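PDB 3I8B: xylulose kinase from Bifidobacterium adolescentis ATCC 15703, which probably phosphorylates D-xylulose with ATP to give D-xylulose 5-phosphate, as a member of the FGGY family of carbohydrate kinases. Local coordinates for residues Leu171-Ala176 and Glu190-Asp195. Sequence-based numbering, arbitrary orientation.
Sequences LSWRIA and EALFTD. With MG (magnesium ion), chain B.
W173 and L192 meet through their torsions: the indole leaves the helix with CG anti to the backbone N (chi1 -174°), while in the leucine chi1 sets CG beside the backbone N and chi2 (161°) turns the CD2 branch over one face of the indole. That methyl makes a CH-pi contact with the five-membered ring, 4.0 Å from its centroid and 26° off the ring normal; it sits off-centre, so L192 CD2 comes closest to W173 CG at 3.6 Å. A191 approaches the same indole from another direction, its CB lying near the ring plane at the edge, 4.0 Å from W173 NE1. The indole nitrogen itself is taken up by a hydrogen bond to the carbonyl of H188. With W173 cut back to alanine, L192 CD2 is likely to lose its aromatic face, A191 CB its edge partner and the H188 carbonyl this donor. Further along, F193 directs its ring tip obliquely at the helix, with CZ 3.6 Å from S172 CB; the S172 hydroxyl turns back to the carbonyl of H168. The pairing lays helix 167-175 against the short 3-10 turn and loop leading into strand 193-195, and against F193 at the strand's first residue; this strand runs parallel to strand 241-243 in the N-terminal FGGY domain, of the actin-like ATPase clan. L171, S172 and I175 also touch strand 65-72 of the central sheet, and L171 and I175 touch helix 46-58. No hydrogen bond links the two segments. The carbonyls of E190 and L192 bind a magnesium ion, E190 O at 2.3 Å and L192 O at 2.5 Å, with T241 and a water also bound. That water donates to E190 OE1 across 3.1 Å, whereas the carboxylate oxygen stays 3.9 Å from the magnesium.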
loop_
_atom_site.group_PDB
_atom_site.type_symbol
_atom_site.label_atom_id
_atom_site.label_comp_id
_atom_site.label_asym_id
_atom_site.label_seq_id
_atom_site.Cartn_x
_atom_site.Cartn_y
_atom_site.Cartn_z
ATOM N N LEU A 171 5.802 15.990 0.479
ATOM C CA LEU A 171 5.559 16.597 1.787
ATOM C C LEU A 171 6.867 16.724 2.590
ATOM O O LEU A 171 7.095 17.735 3.245
ATOM C CB LEU A 171 4.507 15.821 2.589
ATOM C CG LEU A 171 4.007 16.526 3.859
ATOM C CD1 LEU A 171 3.372 17.856 3.488
ATOM C CD2 LEU A 171 3.027 15.657 4.629
ATOM N N SER A 172 7.725 15.707 2.523
ATOM C CA SER A 172 8.982 15.753 3.254
ATOM C C SER A 172 9.854 16.895 2.747
ATOM O O SER A 172 10.457 17.622 3.522
ATOM C CB SER A 172 9.720 14.401 3.170
ATOM O OG SER A 172 8.975 13.381 3.820
ATOM N N TRP A 173 9.906 17.046 1.437
ATOM C CA TRP A 173 10.641 18.125 0.766
ATOM C C TRP A 173 10.132 19.524 1.191
ATOM O O TRP A 173 10.918 20.445 1.474
ATOM C CB TRP A 173 10.503 17.894 -0.744
ATOM C CG TRP A 173 11.278 18.778 -1.644
ATOM C CD1 TRP A 173 12.641 18.819 -1.802
ATOM C CD2 TRP A 173 10.735 19.722 -2.570
ATOM N NE1 TRP A 173 12.970 19.758 -2.762
ATOM C CE2 TRP A 173 11.820 20.327 -3.240
ATOM C CE3 TRP A 173 9.435 20.133 -2.882
ATOM C CZ2 TRP A 173 11.638 21.308 -4.221
ATOM C CZ3 TRP A 173 9.255 21.103 -3.850
ATOM C CH2 TRP A 173 10.355 21.680 -4.513
ATOM N N ARG A 174 8.816 19.677 1.264
ATOM C CA ARG A 174 8.211 20.917 1.766
ATOM C C ARG A 174 8.527 21.156 3.259
ATOM O O ARG A 174 8.767 22.288 3.696
ATOM C CB ARG A 174 6.695 20.869 1.568
ATOM C CG ARG A 174 6.248 20.845 0.115
ATOM C CD ARG A 174 6.790 22.033 -0.696
ATOM N NE ARG A 174 6.623 23.313 -0.003
ATOM C CZ ARG A 174 5.472 23.972 0.108
ATOM N NH1 ARG A 174 4.359 23.498 -0.447
ATOM N NH2 ARG A 174 5.437 25.116 0.773
ATOM N N ILE A 175 8.518 20.084 4.038
ATOM C CA ILE A 175 8.864 20.176 5.455
ATOM C C ILE A 175 10.321 20.660 5.643
ATOM O O ILE A 175 10.608 21.463 6.548
ATOM C CB ILE A 175 8.549 18.845 6.181
ATOM C CG1 ILE A 175 7.025 18.729 6.402
ATOM C CG2 ILE A 175 9.319 18.718 7.499
ATOM C CD1 ILE A 175 6.583 17.361 6.876
ATOM N N ALA A 176 11.214 20.190 4.768
ATOM C CA ALA A 176 12.598 20.642 4.716
ATOM C C ALA A 176 12.691 22.095 4.303
ATOM O O ALA A 176 13.771 22.664 4.290
ATOM C CB ALA A 176 13.440 19.763 3.748
ATOM N N GLU A 190 17.010 18.279 -6.395
ATOM C CA GLU A 190 17.864 17.182 -5.939
ATOM C C GLU A 190 17.802 16.941 -4.447
ATOM O O GLU A 190 18.326 15.950 -3.986
ATOM C CB GLU A 190 19.323 17.373 -6.362
ATOM C CG GLU A 190 19.548 17.187 -7.858
ATOM C CD GLU A 190 19.604 15.717 -8.298
ATOM O OE1 GLU A 190 19.370 14.810 -7.450
ATOM O OE2 GLU A 190 19.891 15.480 -9.502
ATOM N N ALA A 191 17.195 17.843 -3.678
ATOM C CA ALA A 191 17.018 17.580 -2.252
ATOM C C ALA A 191 15.937 16.519 -2.015
ATOM O O ALA A 191 15.795 16.021 -0.900
ATOM C CB ALA A 191 16.671 18.871 -1.489
ATOM N N LEU A 192 15.165 16.185 -3.055
ATOM C CA LEU A 192 14.139 15.150 -2.926
ATOM C C LEU A 192 14.709 13.793 -2.480
ATOM O O LEU A 192 15.722 13.338 -2.985
ATOM C CB LEU A 192 13.372 14.980 -4.246
ATOM C CG LEU A 192 12.328 16.040 -4.600
ATOM C CD1 LEU A 192 11.968 16.035 -6.093
ATOM C CD2 LEU A 192 11.076 15.839 -3.750
ATOM N N PHE A 193 14.046 13.142 -1.535
ATOM C CA PHE A 193 14.439 11.812 -1.111
ATOM C C PHE A 193 13.200 10.940 -0.915
ATOM O O PHE A 193 12.060 11.440 -0.782
ATOM C CB PHE A 193 15.285 11.878 0.175
ATOM C CG PHE A 193 14.523 12.385 1.362
ATOM C CD1 PHE A 193 13.692 11.540 2.078
ATOM C CD2 PHE A 193 14.625 13.713 1.754
ATOM C CE1 PHE A 193 12.984 12.005 3.180
ATOM C CE2 PHE A 193 13.917 14.188 2.835
ATOM C CZ PHE A 193 13.096 13.338 3.558
ATOM N N THR A 194 13.405 9.631 -0.939
ATOM C CA THR A 194 12.314 8.708 -0.677
ATOM C C THR A 194 12.847 7.468 0.056
ATOM O O THR A 194 13.996 7.460 0.484
ATOM C CB THR A 194 11.599 8.338 -1.976
ATOM O OG1 THR A 194 10.372 7.671 -1.677
ATOM C CG2 THR A 194 12.472 7.434 -2.848
ATOM N N ASP A 195 12.015 6.445 0.242
ATOM C CA ASP A 195 12.505 5.176 0.781
ATOM C C ASP A 195 12.206 4.020 -0.184
ATOM O O ASP A 195 11.565 4.217 -1.215
ATOM C CB ASP A 195 11.892 4.881 2.156
ATOM C CG ASP A 195 10.552 4.156 2.062
ATOM O OD1 ASP A 195 10.369 3.155 2.799
ATOM O OD2 ASP A 195 9.681 4.593 1.271
HETATM MG MG MG B . 18.081 13.692 -3.898
HETATM O O HOH W 1 16.985 13.499 -5.929
#